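Local coordinates for protein fructose transport system repressor FruR (Pseudomonas putida, PDB 3O74) that probably binds DNA as a dual transcriptional regulator of the LacI family, with fructose 1-phosphate as its preferred effector, at residues A38-Q43 with A65-P70; A137-F142 with R155-A160; A18-Q23 with Q236-A241. One frame throughout, in Å; residues are numbered along the deposited sequence.

Contact 1 (A38-Q43 with A65-P70); sequences ASSDDQ and ASCLPP
S40 OG faces C67 and is held by two groups. It accepts from the backbone N of D42, 3.0 Å away, which makes an ST turn. It also donates to a water molecule, and this water donates on to A65 O at 2.8 Å. One water thus joins the end of strand 34-39 to the loop that follows strand 61-64. The remaining contact is made by C67. Its SG sits between its own backbone N and carbonyl carbon (chi1 68°), which turns the sulfur against the backbone of the S40-Q43 type I' turn. SG lies 3.4 Å from D42 C and 3.5 Å from Q43 C. The carboxylate of D42 reaches alongside C67. The charge on D42 OD1 is met by a salt bridge to R90. The same NH1 of R90 also bonds S66 O, so one guanidinium nitrogen ties both loops together. E47 of helix 44-56 holds the other loop, with OE2 at S66 OG and OE1 at C67 N. Both loops follow parallel strands of the amino-terminal lobe. A glycerol, probably from the crystallisation liquor, lies about 6 Å from the D42 side chain, and R129 makes a weak, long ion pair with D42 OD1. The acid and arginines here are consistent with a polar ligand cleft between the lobes, as in sugar-binding relatives.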
loop_
_atom_site.group_PDB
_atom_site.type_symbol
_atom_site.label_atom_id
_atom_site.label_comp_id
_atom_site.label_asym_id
_atom_site.label_seq_id
_atom_site.Cartn_x
_atom_site.Cartn_y
_atom_site.Cartn_z
ATOM N N ALA B 38 -7.822 10.898 -0.432
ATOM C CA ALA B 38 -7.804 11.237 0.979
ATOM C C ALA B 38 -8.201 10.011 1.784
ATOM O O ALA B 38 -8.979 9.176 1.312
ATOM C CB ALA B 38 -8.740 12.388 1.262
ATOM N N SER B 39 -7.662 9.903 2.994
ATOM C CA SER B 39 -7.923 8.742 3.835
ATOM C C SER B 39 -8.686 9.118 5.101
ATOM O O SER B 39 -8.306 10.046 5.817
ATOM C CB SER B 39 -6.618 8.034 4.200
ATOM O OG SER B 39 -6.854 7.040 5.180
ATOM N N SER B 40 -9.765 8.384 5.363
ATOM C CA SER B 40 -10.598 8.593 6.540
ATOM C C SER B 40 -10.030 7.847 7.741
ATOM O O SER B 40 -10.406 8.110 8.885
ATOM C CB SER B 40 -12.004 8.064 6.275
ATOM O OG SER B 40 -11.980 6.649 6.195
ATOM N N ASP B 41 -9.142 6.897 7.474
ATOM C CA ASP B 41 -8.630 6.022 8.519
ATOM C C ASP B 41 -9.769 5.227 9.157
ATOM O O ASP B 41 -9.681 4.824 10.315
ATOM C CB ASP B 41 -7.885 6.829 9.581
ATOM C CG ASP B 41 -6.505 6.283 9.857
ATOM O OD1 ASP B 41 -6.392 5.353 10.680
ATOM O OD2 ASP B 41 -5.534 6.776 9.244
ATOM N N ASP B 42 -10.837 5.012 8.394
ATOM C CA ASP B 42 -12.007 4.282 8.878
ATOM C C ASP B 42 -12.662 4.944 10.096
ATOM O O ASP B 42 -13.401 4.299 10.837
ATOM C CB ASP B 42 -11.655 2.818 9.179
ATOM C CG ASP B 42 -12.482 1.837 8.355
ATOM O OD1 ASP B 42 -13.537 2.245 7.831
ATOM O OD2 ASP B 42 -12.081 0.661 8.230
ATOM N N GLN B 43 -12.387 6.230 10.295
ATOM C CA GLN B 43 -13.019 6.992 11.368
ATOM C C GLN B 43 -14.106 7.904 10.806
ATOM O O GLN B 43 -13.828 8.753 9.955
ATOM C CB GLN B 43 -11.977 7.830 12.115
ATOM C CG GLN B 43 -10.767 7.042 12.595
ATOM C CD GLN B 43 -11.080 6.150 13.780
ATOM O OE1 GLN B 43 -11.312 6.631 14.889
ATOM N NE2 GLN B 43 -11.085 4.841 13.551
ATOM N N ALA B 65 -15.184 4.721 -0.282
ATOM C CA ALA B 65 -15.368 3.509 0.499
ATOM C C ALA B 65 -15.654 3.983 1.916
ATOM O O ALA B 65 -14.735 4.288 2.678
ATOM C CB ALA B 65 -14.122 2.660 0.459
ATOM N N SER B 66 -16.937 4.061 2.250
ATOM C CA SER B 66 -17.386 4.757 3.446
ATOM C C SER B 66 -17.271 3.921 4.718
ATOM O O SER B 66 -17.295 2.691 4.674
ATOM C CB SER B 66 -18.833 5.216 3.256
ATOM O OG SER B 66 -19.280 5.991 4.353
ATOM N N CYS B 67 -17.153 4.600 5.855
ATOM C CA CYS B 67 -17.189 3.926 7.146
ATOM C C CYS B 67 -18.368 4.428 7.975
ATOM O O CYS B 67 -18.491 4.099 9.152
ATOM C CB CYS B 67 -15.874 4.123 7.909
ATOM S SG CYS B 67 -15.558 5.812 8.466
ATOM N N LEU B 68 -19.235 5.223 7.351
ATOM C CA LEU B 68 -20.378 5.822 8.039
ATOM C C LEU B 68 -21.531 4.833 8.241
ATOM O O LEU B 68 -21.628 3.834 7.530
ATOM C CB LEU B 68 -20.874 7.063 7.283
ATOM C CG LEU B 68 -19.884 8.211 7.053
ATOM C CD1 LEU B 68 -20.560 9.365 6.328
ATOM C CD2 LEU B 68 -19.288 8.686 8.368
ATOM N N PRO B 69 -22.401 5.106 9.227
ATOM C CA PRO B 69 -23.614 4.306 9.438
ATOM C C PRO B 69 -24.616 4.542 8.314
ATOM O O PRO B 69 -24.657 5.643 7.768
ATOM C CB PRO B 69 -24.178 4.858 10.752
ATOM C CG PRO B 69 -23.051 5.601 11.390
ATOM C CD PRO B 69 -22.226 6.130 10.268
ATOM N N PRO B 70 -25.424 3.524 7.978
ATOM C CA PRO B 70 -26.404 3.650 6.894
ATOM C C PRO B 70 -27.468 4.686 7.238
ATOM O O PRO B 70 -28.108 5.243 6.346
ATOM C CB PRO B 70 -27.028 2.256 6.824
ATOM C CG PRO B 70 -26.854 1.701 8.199
ATOM C CD PRO B 70 -25.537 2.234 8.680
HETATM O O HOH W 1 -13.881 6.031 4.637
#

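Contact 2 (A137-F142 with R155-A160); sequences ARAGGF and RYQGEA
The F142 ring meets R155 at its edge: R155 NE lies near the ring plane, 4.2 Å from F142 CE2. The two residues belong to a beta-alpha-beta unit formed by strand 122-128, helix 133-144 and strand 152-158. The helix covers one face of the two parallel strands. F142 is carried inward on it and also packs on I123 and L125 of the first strand and on A112 of helix 104-116. R155 runs out from the edge strand with an extended chain, which brings NE up to the ring. It does not rest on the ring alone, because NE forms a salt bridge with D143, the next residue of the helix. R155 and Q157 lie on the same side of their strand. Y156, between them, turns to the other side and packs against helix 163-177. A139 is one helical turn before F142 and points toward the strand, where it also touches L125. Q157 places CG beside its own backbone N (chi1 -67°) and is extended beyond it. The amide therefore reaches back to the helix, and its NE2 stops 4.1 Å from the methyl CB of A139.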
loop_
_atom_site.group_PDB
_atom_site.type_symbol
_atom_site.label_atom_id
_atom_site.label_comp_id
_atom_site.label_asym_id
_atom_site.label_seq_id
_atom_site.Cartn_x
_atom_site.Cartn_y
_atom_site.Cartn_z
ATOM N N ALA B 137 -21.806 -9.538 4.522
ATOM C CA ALA B 137 -21.770 -10.387 3.337
ATOM C C ALA B 137 -20.789 -11.536 3.518
ATOM O O ALA B 137 -21.111 -12.687 3.235
ATOM C CB ALA B 137 -21.395 -9.563 2.105
ATOM N N ARG B 138 -19.593 -11.221 4.007
ATOM C CA ARG B 138 -18.558 -12.234 4.172
ATOM C C ARG B 138 -18.893 -13.222 5.297
ATOM O O ARG B 138 -18.679 -14.425 5.161
ATOM C CB ARG B 138 -17.194 -11.563 4.367
ATOM C CG ARG B 138 -16.796 -10.679 3.176
ATOM C CD ARG B 138 -15.539 -9.843 3.413
ATOM N NE ARG B 138 -15.310 -8.925 2.294
ATOM C CZ ARG B 138 -14.295 -8.071 2.210
ATOM N NH1 ARG B 138 -13.399 -8.004 3.180
ATOM N NH2 ARG B 138 -14.181 -7.281 1.152
ATOM N N ALA B 139 -19.436 -12.717 6.398
ATOM C CA ALA B 139 -19.916 -13.590 7.465
ATOM C C ALA B 139 -21.094 -14.421 6.967
ATOM O O ALA B 139 -21.266 -15.574 7.361
ATOM C CB ALA B 139 -20.316 -12.777 8.680
ATOM N N GLY B 140 -21.904 -13.825 6.096
ATOM C CA GLY B 140 -23.069 -14.497 5.548
ATOM C C GLY B 140 -22.698 -15.675 4.667
ATOM O O GLY B 140 -23.276 -16.754 4.790
ATOM N N GLY B 141 -21.731 -15.468 3.777
ATOM C CA GLY B 141 -21.259 -16.532 2.910
ATOM C C GLY B 141 -20.612 -17.651 3.698
ATOM O O GLY B 141 -20.770 -18.832 3.379
ATOM N N PHE B 142 -19.878 -17.270 4.739
ATOM C CA PHE B 142 -19.247 -18.231 5.637
ATOM C C PHE B 142 -20.286 -19.143 6.296
ATOM O O PHE B 142 -20.119 -20.363 6.325
ATOM C CB PHE B 142 -18.413 -17.489 6.689
ATOM C CG PHE B 142 -17.841 -18.376 7.761
ATOM C CD1 PHE B 142 -16.641 -19.039 7.566
ATOM C CD2 PHE B 142 -18.492 -18.525 8.973
ATOM C CE1 PHE B 142 -16.109 -19.849 8.558
ATOM C CE2 PHE B 142 -17.967 -19.329 9.968
ATOM C CZ PHE B 142 -16.773 -19.993 9.760
ATOM N N ARG B 155 -17.204 -17.422 15.678
ATOM C CA ARG B 155 -17.130 -16.197 14.898
ATOM C C ARG B 155 -16.645 -15.067 15.788
ATOM O O ARG B 155 -17.237 -14.788 16.833
ATOM C CB ARG B 155 -18.496 -15.852 14.302
ATOM C CG ARG B 155 -19.041 -16.912 13.364
ATOM C CD ARG B 155 -20.527 -16.718 13.130
ATOM N NE ARG B 155 -21.108 -17.807 12.350
ATOM C CZ ARG B 155 -21.575 -18.937 12.871
ATOM N NH1 ARG B 155 -21.529 -19.139 14.182
ATOM N NH2 ARG B 155 -22.088 -19.869 12.080
ATOM N N TYR B 156 -15.558 -14.427 15.372
ATOM C CA TYR B 156 -14.992 -13.314 16.117
ATOM C C TYR B 156 -14.860 -12.118 15.200
ATOM O O TYR B 156 -14.123 -12.160 14.217
ATOM C CB TYR B 156 -13.619 -13.686 16.682
ATOM C CG TYR B 156 -13.693 -14.633 17.851
ATOM C CD1 TYR B 156 -13.692 -14.158 19.155
ATOM C CD2 TYR B 156 -13.783 -16.003 17.653
ATOM C CE1 TYR B 156 -13.768 -15.023 20.231
ATOM C CE2 TYR B 156 -13.860 -16.874 18.721
ATOM C CZ TYR B 156 -13.852 -16.380 20.005
ATOM O OH TYR B 156 -13.929 -17.247 21.071
ATOM N N GLN B 157 -15.574 -11.047 15.526
ATOM C CA GLN B 157 -15.567 -9.859 14.688
ATOM C C GLN B 157 -15.182 -8.638 15.509
ATOM O O GLN B 157 -15.944 -8.170 16.353
ATOM C CB GLN B 157 -16.922 -9.681 14.005
ATOM C CG GLN B 157 -17.220 -10.777 12.994
ATOM C CD GLN B 157 -18.602 -10.666 12.394
ATOM O OE1 GLN B 157 -19.578 -11.161 12.959
ATOM N NE2 GLN B 157 -18.696 -10.019 11.238
ATOM N N GLY B 158 -13.977 -8.140 15.252
ATOM C CA GLY B 158 -13.399 -7.063 16.031
ATOM C C GLY B 158 -13.830 -5.665 15.637
ATOM O O GLY B 158 -14.794 -5.471 14.892
ATOM N N GLU B 159 -13.086 -4.686 16.141
ATOM C CA GLU B 159 -13.457 -3.280 16.041
ATOM C C GLU B 159 -12.810 -2.557 14.859
ATOM O O GLU B 159 -13.204 -1.439 14.527
ATOM C CB GLU B 159 -13.103 -2.556 17.346
ATOM C CG GLU B 159 -11.607 -2.420 17.606
ATOM C CD GLU B 159 -10.923 -3.746 17.901
ATOM O OE1 GLU B 159 -11.596 -4.686 18.378
ATOM O OE2 GLU B 159 -9.701 -3.842 17.661
ATOM N N ALA B 160 -11.820 -3.186 14.231
ATOM C CA ALA B 160 -11.107 -2.547 13.131
ATOM C C ALA B 160 -10.424 -3.551 12.206
ATOM O O ALA B 160 -10.029 -4.638 12.631
ATOM C CB ALA B 160 -10.084 -1.553 13.677
#

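Contact 3 (A18-Q23 with Q236-A241); sequences ARIAKQ and QIAATA
The I20 and I237 side chains cross obliquely; the CD1 end of I20 meets the CG2 branch of I237, 4.0 Å away. The I20 chain puts CG1 beside its backbone N (chi1 -69°) and is extended from there, which carries CD1 out to the partner helix. I237 also packs on I88, V100 and V261, which places it between helix 15-30 and the central sheet. One residue on, A238 points its CB toward the other helix. This small methyl sits between I20 and Q23: it is 4.0 Å from I20 O and 3.5 Å from Q23 CB. Q23 meets it with the base of its side chain. Its chain bends at chi2 (-71°), which turns the amide away from A238. The small alanine is consistent with the close approach of the backbones, I20 CA and A238 CA being 5.7 Å apart. The axes of segments 18-23 and 236-241 approach to 8.6 Å and cross at -45°. The contact is apolar and buried. Charged residues lie elsewhere on helix 15-30: R19 and K22 form salt bridges with E13 and D11 of the second subunit. Within the second helix, Q236 O accepts from both T240 N and T240 OG1, which come from opposite faces of its plane. Helix 15-30 is the first helix of the chain, and helix 234-250 follows the strands of the other lobe. Their pairing in one lobe is typical of the two-lobed periplasmic-binding-protein fold of LacI-family regulators, where the chain returns to the amino-terminal lobe.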
loop_
_atom_site.group_PDB
_atom_site.type_symbol
_atom_site.label_atom_id
_atom_site.label_comp_id
_atom_site.label_asym_id
_atom_site.label_seq_id
_atom_site.Cartn_x
_atom_site.Cartn_y
_atom_site.Cartn_z
ATOM N N ALA B 18 -5.004 0.917 -2.494
ATOM C CA ALA B 18 -3.920 1.569 -3.228
ATOM C C ALA B 18 -3.941 1.179 -4.706
ATOM O O ALA B 18 -3.794 2.027 -5.589
ATOM C CB ALA B 18 -2.569 1.228 -2.602
ATOM N N ARG B 19 -4.129 -0.109 -4.967
ATOM C CA ARG B 19 -4.197 -0.610 -6.330
ATOM C C ARG B 19 -5.380 -0.001 -7.080
ATOM O O ARG B 19 -5.242 0.471 -8.211
ATOM C CB ARG B 19 -4.300 -2.133 -6.335
ATOM C CG ARG B 19 -4.594 -2.713 -7.704
ATOM C CD ARG B 19 -3.341 -2.859 -8.543
ATOM N NE ARG B 19 -2.473 -3.909 -8.024
ATOM C CZ ARG B 19 -1.966 -4.892 -8.761
ATOM N NH1 ARG B 19 -2.236 -4.956 -10.058
ATOM N NH2 ARG B 19 -1.185 -5.806 -8.201
ATOM N N ILE B 20 -6.544 0.002 -6.441
ATOM C CA ILE B 20 -7.723 0.607 -7.039
ATOM C C ILE B 20 -7.501 2.100 -7.276
ATOM O O ILE B 20 -7.789 2.615 -8.354
ATOM C CB ILE B 20 -8.976 0.388 -6.166
ATOM C CG1 ILE B 20 -9.372 -1.092 -6.171
ATOM C CG2 ILE B 20 -10.124 1.250 -6.662
ATOM C CD1 ILE B 20 -10.475 -1.441 -5.180
ATOM N N ALA B 21 -6.973 2.789 -6.269
ATOM C CA ALA B 21 -6.689 4.217 -6.391
ATOM C C ALA B 21 -5.734 4.495 -7.548
ATOM O O ALA B 21 -5.878 5.489 -8.258
ATOM C CB ALA B 21 -6.122 4.762 -5.086
ATOM N N LYS B 22 -4.764 3.607 -7.739
ATOM C CA LYS B 22 -3.799 3.758 -8.823
ATOM C C LYS B 22 -4.455 3.520 -10.178
ATOM O O LYS B 22 -4.207 4.253 -11.134
ATOM C CB LYS B 22 -2.638 2.786 -8.631
ATOM C CG LYS B 22 -1.487 2.966 -9.606
ATOM C CD LYS B 22 -0.405 1.938 -9.313
ATOM C CE LYS B 22 0.930 2.307 -9.939
ATOM N NZ LYS B 22 1.999 1.383 -9.459
ATOM N N GLN B 23 -5.295 2.493 -10.255
ATOM C CA GLN B 23 -6.014 2.182 -11.492
ATOM C C GLN B 23 -7.010 3.279 -11.851
ATOM O O GLN B 23 -7.218 3.583 -13.027
ATOM C CB GLN B 23 -6.744 0.843 -11.368
ATOM C CG GLN B 23 -5.833 -0.356 -11.224
ATOM C CD GLN B 23 -5.090 -0.678 -12.501
ATOM O OE1 GLN B 23 -3.890 -0.947 -12.479
ATOM N NE2 GLN B 23 -5.799 -0.648 -13.624
ATOM N N GLN B 236 -10.763 -4.155 -12.933
ATOM C CA GLN B 236 -12.152 -4.117 -13.385
ATOM C C GLN B 236 -13.019 -3.255 -12.465
ATOM O O GLN B 236 -13.903 -2.532 -12.927
ATOM C CB GLN B 236 -12.720 -5.537 -13.508
ATOM C CG GLN B 236 -14.114 -5.599 -14.115
ATOM C CD GLN B 236 -14.590 -7.023 -14.361
ATOM O OE1 GLN B 236 -15.791 -7.278 -14.466
ATOM N NE2 GLN B 236 -13.648 -7.955 -14.455
ATOM N N ILE B 237 -12.762 -3.327 -11.162
ATOM C CA ILE B 237 -13.456 -2.475 -10.202
ATOM C C ILE B 237 -13.288 -1.005 -10.585
ATOM O O ILE B 237 -14.262 -0.262 -10.700
ATOM C CB ILE B 237 -12.895 -2.668 -8.766
ATOM C CG1 ILE B 237 -13.122 -4.099 -8.275
ATOM C CG2 ILE B 237 -13.516 -1.653 -7.805
ATOM C CD1 ILE B 237 -14.567 -4.463 -8.132
ATOM N N ALA B 238 -12.039 -0.594 -10.779
ATOM C CA ALA B 238 -11.727 0.796 -11.095
ATOM C C ALA B 238 -12.311 1.229 -12.433
ATOM O O ALA B 238 -12.855 2.330 -12.558
ATOM C CB ALA B 238 -10.216 1.013 -11.079
ATOM N N ALA B 239 -12.198 0.361 -13.433
ATOM C CA ALA B 239 -12.688 0.671 -14.770
ATOM C C ALA B 239 -14.200 0.867 -14.773
ATOM O O ALA B 239 -14.716 1.760 -15.439
ATOM C CB ALA B 239 -12.288 -0.422 -15.750
ATOM N N THR B 240 -14.906 0.028 -14.023
ATOM C CA THR B 240 -16.352 0.131 -13.911
ATOM C C THR B 240 -16.746 1.414 -13.191
ATOM O O THR B 240 -17.610 2.156 -13.656
ATOM C CB THR B 240 -16.937 -1.076 -13.144
ATOM O OG1 THR B 240 -16.620 -2.284 -13.845
ATOM C CG2 THR B 240 -18.443 -0.956 -13.020
ATOM N N ALA B 241 -16.105 1.671 -12.055
ATOM C CA ALA B 241 -16.403 2.856 -11.253
ATOM C C ALA B 241 -16.159 4.136 -12.044
ATOM O O ALA B 241 -16.968 5.066 -12.011
ATOM C CB ALA B 241 -15.567 2.851 -9.970
#

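Overall arrangement
Contact 3 opens first, on helix 15-30, and closes last, on helix 234-250. Its loop spans most of the chain and contains the other two. Contact 1 closes a short loop early, joining the end of strand 34-39 to the segment after strand 61-64. Contact 2 follows in series and ties helix 133-144 to strand 152-158. None of the loops cross. Contacts 1 and 3 belong to the amino-terminal lobe, and both touch the second subunit. Contact 2 lies in the other lobe. Contacts 1 and 2 do not touch, though their nearest atoms are about 6 Å apart. The centres of contacts 2 and 3 are about 25 Å apart, on opposite sides of the chain's centre.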